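Local coordinates for protein L-lysine 6-oxidase (Marinomonas mediterranea, PDB 3WEU) that oxidises the side-chain amino group of L-lysine with a built-in cysteine tryptophylquinone cofactor, releasing ammonium and hydrogen peroxide that gives it antibacterial activity, at residues W455-P460 with G499-R504; G440-L445 with I451-S456; K341-F346 with Q415-E420. All coordinates share one frame; numbering follows the deposited sequence.

Interactions 1 and 2 form one continuous piece of core, while interaction 3 sits well apart from both. The first two have centres about 9 Å apart and share W455 and S456, and R504 CB packs on T454 CG2 at 3.5 Å where they join. Interaction 2 is tied to the chain near the cofactor: E452 bonds Q584, three residues beyond W581 of the C516–W581 cross-link. Interaction 1 carries an ethanediol on N459, probably left from crystallisation. Interaction 3, between helices 336-344 and 407-418, has its centre about 26 Å from that of interaction 2 and about 32 Å from that of interaction 1.

Interaction 1: W455-P460 with G499-R504; sequences WSLQNP and GDLTKR. With EDO (1,2-ethanediol), chain I.
R504 lays its arm against W455 and S456. CB leans on the CG2 methyl of T454, just before the 3-10 turn of 455-458. CG lies beside the backbone N (chi1 -72°), and from there to NE the chain is extended, which carries the arm straight toward the turn. CD sits over one face of the W455 ring, 4.1 Å from CZ3. NE comes closer still, at 3.6 Å from W455 CZ3, though the guanidinium and indole planes stand 67° apart, so the two groups do not stack flat. Past CZ, the guanidinium presents one face to S456, whose CB lies 3.7 Å above the plane near NH1. At the tip NH1 pairs with E489 and NH2 with D488, while the NE1 of W455 is taken by the carbonyl of E101.

S456 OG lies beside R504 NH1 and is hydrogen-bonded to the other segment through two waters. It accepts from water 1 at 2.8 Å, and the same water donates to L501 O at 2.6 Å. It also donates to water 2 at 2.6 Å, which in turn donates a hydrogen bond to D500 O, 3.0 Å away. L457 adds the apolar part, crossing L501 at about a right angle with CD2 near CG. Beyond the turn, EDO O1 donates to N459 OD1 at 2.7 Å and N459 ND2 donates to EDO O2.

The K503–D500 salt bridge extends to K92 and E489, so charges alternate from K92 through D500, K503 and E489 to R504. The chemistry is that of a buried junction: the arginine charge is probably balanced by its two acidic partners, its aliphatic stem serves as packing against indole, and two waters join the S456 hydroxyl to the carbonyls of D500 and L501.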
# COMPACT_ATOMS: atom_id res chain seq x y z
N TRP A 455 18.62 20.93 -17.14
CA TRP A 455 19.65 21.95 -17.09
C TRP A 455 20.94 21.57 -17.76
O TRP A 455 21.84 22.42 -17.90
CB TRP A 455 19.88 22.45 -15.64
CG TRP A 455 19.77 21.42 -14.61
CD1 TRP A 455 18.89 21.40 -13.58
CD2 TRP A 455 20.64 20.29 -14.42
NE1 TRP A 455 19.11 20.31 -12.80
CE2 TRP A 455 20.22 19.64 -13.24
CE3 TRP A 455 21.78 19.82 -15.09
CZ2 TRP A 455 20.81 18.43 -12.77
CZ3 TRP A 455 22.42 18.64 -14.58
CH2 TRP A 455 21.89 17.95 -13.45
N SER A 456 21.01 20.36 -18.32
CA SER A 456 22.14 20.09 -19.21
C SER A 456 22.12 20.98 -20.41
O SER A 456 23.15 21.26 -21.00
CB SER A 456 22.16 18.59 -19.60
OG SER A 456 20.98 18.18 -20.26
N LEU A 457 20.94 21.44 -20.83
CA LEU A 457 20.91 22.32 -21.97
C LEU A 457 21.49 23.68 -21.76
O LEU A 457 21.70 24.46 -22.73
CB LEU A 457 19.47 22.48 -22.46
CG LEU A 457 18.84 21.41 -23.35
CD1 LEU A 457 19.41 21.54 -24.71
CD2 LEU A 457 19.00 20.00 -22.83
N GLN A 458 21.71 24.04 -20.50
CA GLN A 458 22.38 25.26 -20.18
C GLN A 458 23.91 25.14 -20.25
O GLN A 458 24.63 26.15 -20.20
CB GLN A 458 22.02 25.71 -18.75
CG GLN A 458 20.59 26.23 -18.64
CD GLN A 458 20.23 26.51 -17.20
OE1 GLN A 458 21.01 27.11 -16.45
NE2 GLN A 458 19.05 26.02 -16.78
N ASN A 459 24.37 23.94 -20.39
CA ASN A 459 25.81 23.69 -20.36
C ASN A 459 26.47 23.78 -21.73
O ASN A 459 26.16 23.00 -22.57
CB ASN A 459 26.09 22.35 -19.75
CG ASN A 459 27.54 22.26 -19.31
OD1 ASN A 459 28.39 22.88 -19.93
ND2 ASN A 459 27.80 21.59 -18.20
N PRO A 460 27.32 24.79 -21.96
CA PRO A 460 27.82 24.96 -23.27
C PRO A 460 28.61 23.77 -23.80
O PRO A 460 28.72 23.66 -25.04
CB PRO A 460 28.76 26.16 -23.17
CG PRO A 460 29.12 26.26 -21.73
CD PRO A 460 27.87 25.80 -21.04
N GLY A 499 19.49 9.72 -26.33
CA GLY A 499 18.97 9.59 -25.00
C GLY A 499 19.52 10.63 -24.03
O GLY A 499 18.93 10.82 -22.95
N ASP A 500 20.53 11.38 -24.41
CA ASP A 500 21.17 12.26 -23.45
C ASP A 500 20.34 13.48 -23.04
O ASP A 500 20.41 13.93 -21.88
CB ASP A 500 22.57 12.65 -23.89
CG ASP A 500 23.61 11.54 -23.61
OD1 ASP A 500 23.26 10.52 -22.99
OD2 ASP A 500 24.73 11.76 -24.09
N LEU A 501 19.59 14.05 -23.98
CA LEU A 501 18.84 15.27 -23.68
C LEU A 501 17.61 15.04 -22.80
O LEU A 501 17.17 15.97 -22.13
CB LEU A 501 18.48 16.05 -24.94
CG LEU A 501 19.56 17.01 -25.41
CD1 LEU A 501 20.86 16.39 -25.59
CD2 LEU A 501 19.15 17.73 -26.68
N THR A 502 17.08 13.81 -22.74
CA THR A 502 15.87 13.55 -21.94
C THR A 502 16.10 12.64 -20.74
O THR A 502 15.21 12.39 -19.95
CB THR A 502 14.72 12.98 -22.80
OG1 THR A 502 15.11 11.75 -23.43
CG2 THR A 502 14.28 14.07 -23.87
N LYS A 503 17.30 12.12 -20.56
CA LYS A 503 17.44 11.05 -19.59
C LYS A 503 17.25 11.48 -18.16
O LYS A 503 16.89 10.65 -17.30
CB LYS A 503 18.80 10.37 -19.73
CG LYS A 503 19.96 11.24 -19.41
CD LYS A 503 21.25 10.65 -19.92
CE LYS A 503 22.43 11.61 -19.75
NZ LYS A 503 23.76 10.95 -20.04
N ARG A 504 17.52 12.74 -17.88
CA ARG A 504 17.42 13.24 -16.51
C ARG A 504 16.00 13.42 -16.01
O ARG A 504 15.76 13.52 -14.80
CB ARG A 504 18.16 14.58 -16.41
CG ARG A 504 19.66 14.38 -16.46
CD ARG A 504 20.33 15.73 -16.55
NE ARG A 504 21.79 15.65 -16.50
CZ ARG A 504 22.54 15.30 -17.53
NH1 ARG A 504 21.96 14.96 -18.71
NH2 ARG A 504 23.87 15.26 -17.39
C1 EDO I . 31.38 23.64 -17.79
O1 EDO I . 30.31 24.23 -18.54
C2 EDO I . 30.95 22.65 -16.73
O2 EDO I . 30.48 21.43 -17.37
O HOH W 1 18.23 17.46 -20.25
O HOH W 2 21.94 16.48 -22.01

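Interaction 2: G440-L445 with I451-S456; sequences GNCVGL and IEMTWS
The loop between helix 433-439 and strand 468-469 doubles back on itself here, and its returning limb puts the carboxylate of E452 against the backbone of C442 and V443. This is a side-chain-to-backbone tie within a coil region. V443 N donates to E452 OE1 at 3.0 Å with an N-H...O angle of 159°, coming in from 35° above the carboxylate plane. The glutamate chain is bent at its second torsion (chi2 86°), and the bend brings CD and OE1 over C442, with OE1 3.4 Å from C442 CB. The sulfur of C442 lies alongside the same glutamate, its SG 3.7 Å from E452 CG.

Apolar contacts sit beside the carboxylate. C442 SG touches M453 CE at 4.1 Å, and both side chains also rest on L261 at the start of helix 261-272. V443 CG2 meets I451 CG1 at the same separation, the two side chains crossing obliquely.

OE2, the other oxygen, forms a salt bridge with R13 of strand 4-13 and accepts from the amide of Q584, which also bonds the carbonyl of N441. E452 therefore joins this loop to the N-terminal strand and to the chain close after W581 of the quinone cofactor.

Two waters lie between the backbones. Water 4 is 2.8 Å from V443 O and 2.9 Å from E452 OE1, so OE1 has both this water and V443 N at hand. Water 3 accepts a hydrogen bond from I451 N, 2.8 Å away.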
# COMPACT_ATOMS: atom_id res chain seq x y z
N GLY A 440 11.63 26.95 -29.07
CA GLY A 440 10.96 28.11 -28.47
C GLY A 440 9.62 27.71 -27.91
O GLY A 440 9.08 28.42 -27.04
N ASN A 441 9.13 26.53 -28.32
CA ASN A 441 7.92 25.95 -27.72
C ASN A 441 8.15 25.00 -26.56
O ASN A 441 7.22 24.33 -26.13
CB ASN A 441 7.11 25.33 -28.84
CG ASN A 441 6.59 26.40 -29.78
OD1 ASN A 441 6.02 27.37 -29.32
ND2 ASN A 441 6.78 26.22 -31.06
N CYS A 442 9.40 24.92 -26.08
CA CYS A 442 9.75 24.13 -24.90
C CYS A 442 10.16 25.04 -23.74
O CYS A 442 10.57 26.21 -23.92
CB CYS A 442 10.95 23.27 -25.19
SG CYS A 442 10.69 22.01 -26.51
N VAL A 443 9.98 24.51 -22.56
CA VAL A 443 10.29 25.21 -21.33
C VAL A 443 11.82 25.47 -21.24
O VAL A 443 12.63 24.58 -21.44
CB VAL A 443 9.81 24.37 -20.09
CG1 VAL A 443 10.49 24.88 -18.80
CG2 VAL A 443 8.29 24.47 -19.96
N GLY A 444 12.19 26.70 -20.95
CA GLY A 444 13.57 27.05 -20.62
C GLY A 444 13.86 27.13 -19.12
O GLY A 444 14.80 26.52 -18.64
N LEU A 445 13.02 27.82 -18.37
CA LEU A 445 13.22 27.95 -16.94
C LEU A 445 11.86 27.97 -16.27
O LEU A 445 10.88 28.39 -16.91
CB LEU A 445 13.88 29.28 -16.62
CG LEU A 445 15.29 29.51 -17.14
CD1 LEU A 445 15.66 30.95 -16.97
CD2 LEU A 445 16.17 28.59 -16.30
N ILE A 451 10.20 20.16 -18.27
CA ILE A 451 9.16 19.35 -18.98
C ILE A 451 9.84 18.59 -20.10
O ILE A 451 10.06 17.39 -19.97
CB ILE A 451 8.03 20.23 -19.52
CG1 ILE A 451 7.23 20.85 -18.36
CG2 ILE A 451 7.12 19.44 -20.43
CD1 ILE A 451 6.52 19.87 -17.50
N GLU A 452 10.33 19.28 -21.13
CA GLU A 452 10.98 18.54 -22.21
C GLU A 452 12.43 18.06 -21.87
O GLU A 452 12.84 16.94 -22.26
CB GLU A 452 10.96 19.29 -23.50
CG GLU A 452 9.50 19.58 -24.01
CD GLU A 452 8.88 20.87 -23.43
OE1 GLU A 452 9.55 21.59 -22.60
OE2 GLU A 452 7.70 21.14 -23.79
N MET A 453 13.18 18.98 -21.27
CA MET A 453 14.60 18.89 -21.10
C MET A 453 14.97 19.59 -19.81
O MET A 453 14.17 20.37 -19.28
CB MET A 453 15.30 19.50 -22.27
CG MET A 453 15.27 18.61 -23.53
SD MET A 453 15.78 19.55 -24.98
CE MET A 453 14.22 20.14 -25.56
N THR A 454 16.18 19.33 -19.31
CA THR A 454 16.58 19.97 -18.06
C THR A 454 17.92 20.69 -18.25
O THR A 454 18.33 20.98 -19.38
CB THR A 454 16.54 19.02 -16.89
OG1 THR A 454 16.65 19.71 -15.63
CG2 THR A 454 17.62 17.94 -17.02
N TRP A 455 18.62 20.93 -17.14
CA TRP A 455 19.65 21.95 -17.09
C TRP A 455 20.94 21.57 -17.76
O TRP A 455 21.84 22.42 -17.90
CB TRP A 455 19.88 22.45 -15.64
CG TRP A 455 19.77 21.42 -14.61
CD1 TRP A 455 18.89 21.40 -13.58
CD2 TRP A 455 20.64 20.29 -14.42
NE1 TRP A 455 19.11 20.31 -12.80
CE2 TRP A 455 20.22 19.64 -13.24
CE3 TRP A 455 21.78 19.82 -15.09
CZ2 TRP A 455 20.81 18.43 -12.77
CZ3 TRP A 455 22.42 18.64 -14.58
CH2 TRP A 455 21.89 17.95 -13.45
N SER A 456 21.01 20.36 -18.32
CA SER A 456 22.14 20.09 -19.21
C SER A 456 22.12 20.98 -20.41
O SER A 456 23.15 21.26 -21.00
CB SER A 456 22.16 18.59 -19.60
OG SER A 456 20.98 18.18 -20.26
O HOH W 3 12.03 21.89 -19.60
O HOH W 4 12.38 21.84 -22.04

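Interaction 3: K341-F346 with Q415-E420; sequences KYYNYF and QWAEGE
Y342 offers the face of its ring to the edge of W416, a T-shaped (edge-to-face) pair with planes at 71° and centroids of the two six-membered rings 5.0 Å apart. The indole comes in with its CH2 corner 3.6 Å above the phenol plane, offset toward the rim. Both side chains leave their helices with CG anti to the backbone N (chi1 -179° in Y342, 169° in W416), which sends each ring into the gap between the helices. At the next residue of each helix, Y343 CB meets A417 CB at 3.6 Å; the small methyl lets the CA atoms of these two residues approach to 6.2 Å.

Further out, polar ends fix the rings. Y342 OH bonds F321 O and W416 NE1 bonds Y328 O, and the rings of F321 and Y328 each make a further edge-to-face pair with Y342. R339 bonds the carbonyl of W416. Helix 407-418 closes at G419 in a Schellman motif, G419 N to W416 O and E420 N to Q415 O. The arrangement is helix-helix packing of 336-344 on 407-418, with a T-shaped aromatic pair beside a close approach at an alanine.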
# COMPACT_ATOMS: atom_id res chain seq x y z
N LYS A 341 12.27 51.41 -12.44
CA LYS A 341 11.45 50.83 -11.40
C LYS A 341 10.96 49.45 -11.89
O LYS A 341 11.02 48.51 -11.14
CB LYS A 341 10.30 51.67 -11.05
CG LYS A 341 9.65 51.26 -9.72
CD LYS A 341 8.46 52.16 -9.45
CE LYS A 341 8.30 52.64 -8.00
NZ LYS A 341 8.86 51.66 -7.06
N TYR A 342 10.48 49.36 -13.14
CA TYR A 342 9.98 48.12 -13.75
C TYR A 342 11.10 47.07 -13.73
O TYR A 342 10.95 45.97 -13.25
CB TYR A 342 9.52 48.45 -15.20
CG TYR A 342 8.95 47.35 -16.04
CD1 TYR A 342 9.71 46.26 -16.43
CD2 TYR A 342 7.62 47.41 -16.47
CE1 TYR A 342 9.17 45.23 -17.23
CE2 TYR A 342 7.08 46.37 -17.23
CZ TYR A 342 7.85 45.30 -17.62
OH TYR A 342 7.29 44.29 -18.37
N TYR A 343 12.29 47.46 -14.20
CA TYR A 343 13.43 46.59 -14.22
C TYR A 343 13.91 46.13 -12.84
O TYR A 343 14.27 44.98 -12.65
CB TYR A 343 14.61 47.33 -14.90
CG TYR A 343 15.91 46.58 -14.80
CD1 TYR A 343 16.18 45.51 -15.60
CD2 TYR A 343 16.89 46.95 -13.89
CE1 TYR A 343 17.42 44.82 -15.52
CE2 TYR A 343 18.10 46.28 -13.79
CZ TYR A 343 18.36 45.20 -14.62
OH TYR A 343 19.55 44.48 -14.51
N ASN A 344 13.87 47.05 -11.90
CA ASN A 344 14.38 46.75 -10.56
C ASN A 344 13.46 45.81 -9.79
O ASN A 344 13.85 45.30 -8.76
CB ASN A 344 14.65 48.00 -9.78
CG ASN A 344 15.93 48.69 -10.20
OD1 ASN A 344 16.91 48.04 -10.53
ND2 ASN A 344 15.98 49.98 -9.94
N TYR A 345 12.26 45.53 -10.34
CA TYR A 345 11.43 44.49 -9.77
C TYR A 345 11.73 43.10 -10.26
O TYR A 345 11.14 42.10 -9.74
CB TYR A 345 9.96 44.82 -10.03
CG TYR A 345 9.32 45.85 -9.11
CD1 TYR A 345 9.49 45.79 -7.70
CD2 TYR A 345 8.52 46.86 -9.62
CE1 TYR A 345 8.83 46.72 -6.85
CE2 TYR A 345 7.88 47.79 -8.77
CZ TYR A 345 8.00 47.68 -7.42
OH TYR A 345 7.38 48.52 -6.63
N PHE A 346 12.64 42.97 -11.24
CA PHE A 346 13.11 41.65 -11.70
C PHE A 346 14.22 41.17 -10.81
O PHE A 346 15.08 41.94 -10.42
CB PHE A 346 13.49 41.67 -13.17
CG PHE A 346 12.27 41.70 -14.08
CD1 PHE A 346 11.45 42.80 -14.16
CD2 PHE A 346 11.99 40.60 -14.84
CE1 PHE A 346 10.31 42.79 -14.95
CE2 PHE A 346 10.87 40.54 -15.64
CZ PHE A 346 10.01 41.64 -15.70
N GLN A 415 19.15 47.21 -20.55
CA GLN A 415 19.42 48.19 -21.57
C GLN A 415 18.17 49.03 -21.85
O GLN A 415 18.23 50.26 -21.97
CB GLN A 415 19.93 47.52 -22.84
CG GLN A 415 21.28 46.83 -22.72
CD GLN A 415 22.33 47.74 -22.14
OE1 GLN A 415 22.52 47.80 -20.90
NE2 GLN A 415 23.05 48.44 -23.01
N TRP A 416 17.03 48.38 -21.94
CA TRP A 416 15.79 49.07 -22.02
C TRP A 416 15.60 50.03 -20.89
O TRP A 416 15.26 51.22 -21.13
CB TRP A 416 14.60 48.08 -22.15
CG TRP A 416 13.26 48.67 -22.00
CD1 TRP A 416 12.48 49.26 -22.98
CD2 TRP A 416 12.45 48.64 -20.83
NE1 TRP A 416 11.29 49.66 -22.45
CE2 TRP A 416 11.25 49.31 -21.13
CE3 TRP A 416 12.66 48.20 -19.53
CZ2 TRP A 416 10.24 49.45 -20.21
CZ3 TRP A 416 11.65 48.39 -18.59
CH2 TRP A 416 10.47 48.98 -18.93
N ALA A 417 15.84 49.57 -19.66
CA ALA A 417 15.65 50.42 -18.50
C ALA A 417 16.57 51.69 -18.58
O ALA A 417 16.13 52.83 -18.27
CB ALA A 417 16.01 49.66 -17.26
N GLU A 418 17.81 51.46 -18.99
CA GLU A 418 18.75 52.57 -19.30
C GLU A 418 18.37 53.51 -20.42
O GLU A 418 18.96 54.58 -20.49
CB GLU A 418 20.15 52.07 -19.56
CG GLU A 418 20.73 51.38 -18.34
CD GLU A 418 21.13 52.33 -17.21
OE1 GLU A 418 21.06 53.56 -17.35
OE2 GLU A 418 21.52 51.82 -16.18
N GLY A 419 17.45 53.16 -21.31
CA GLY A 419 17.12 54.01 -22.43
C GLY A 419 17.94 53.65 -23.69
O GLY A 419 17.78 54.27 -24.72
N GLU A 420 18.75 52.61 -23.59
CA GLU A 420 19.54 52.06 -24.70
C GLU A 420 18.73 51.09 -25.51
O GLU A 420 18.98 49.91 -25.52
CB GLU A 420 20.76 51.40 -24.17
CG GLU A 420 21.66 52.32 -23.32
CD GLU A 420 22.46 53.33 -24.20
OE1 GLU A 420 22.15 53.54 -25.40
OE2 GLU A 420 23.40 53.94 -23.66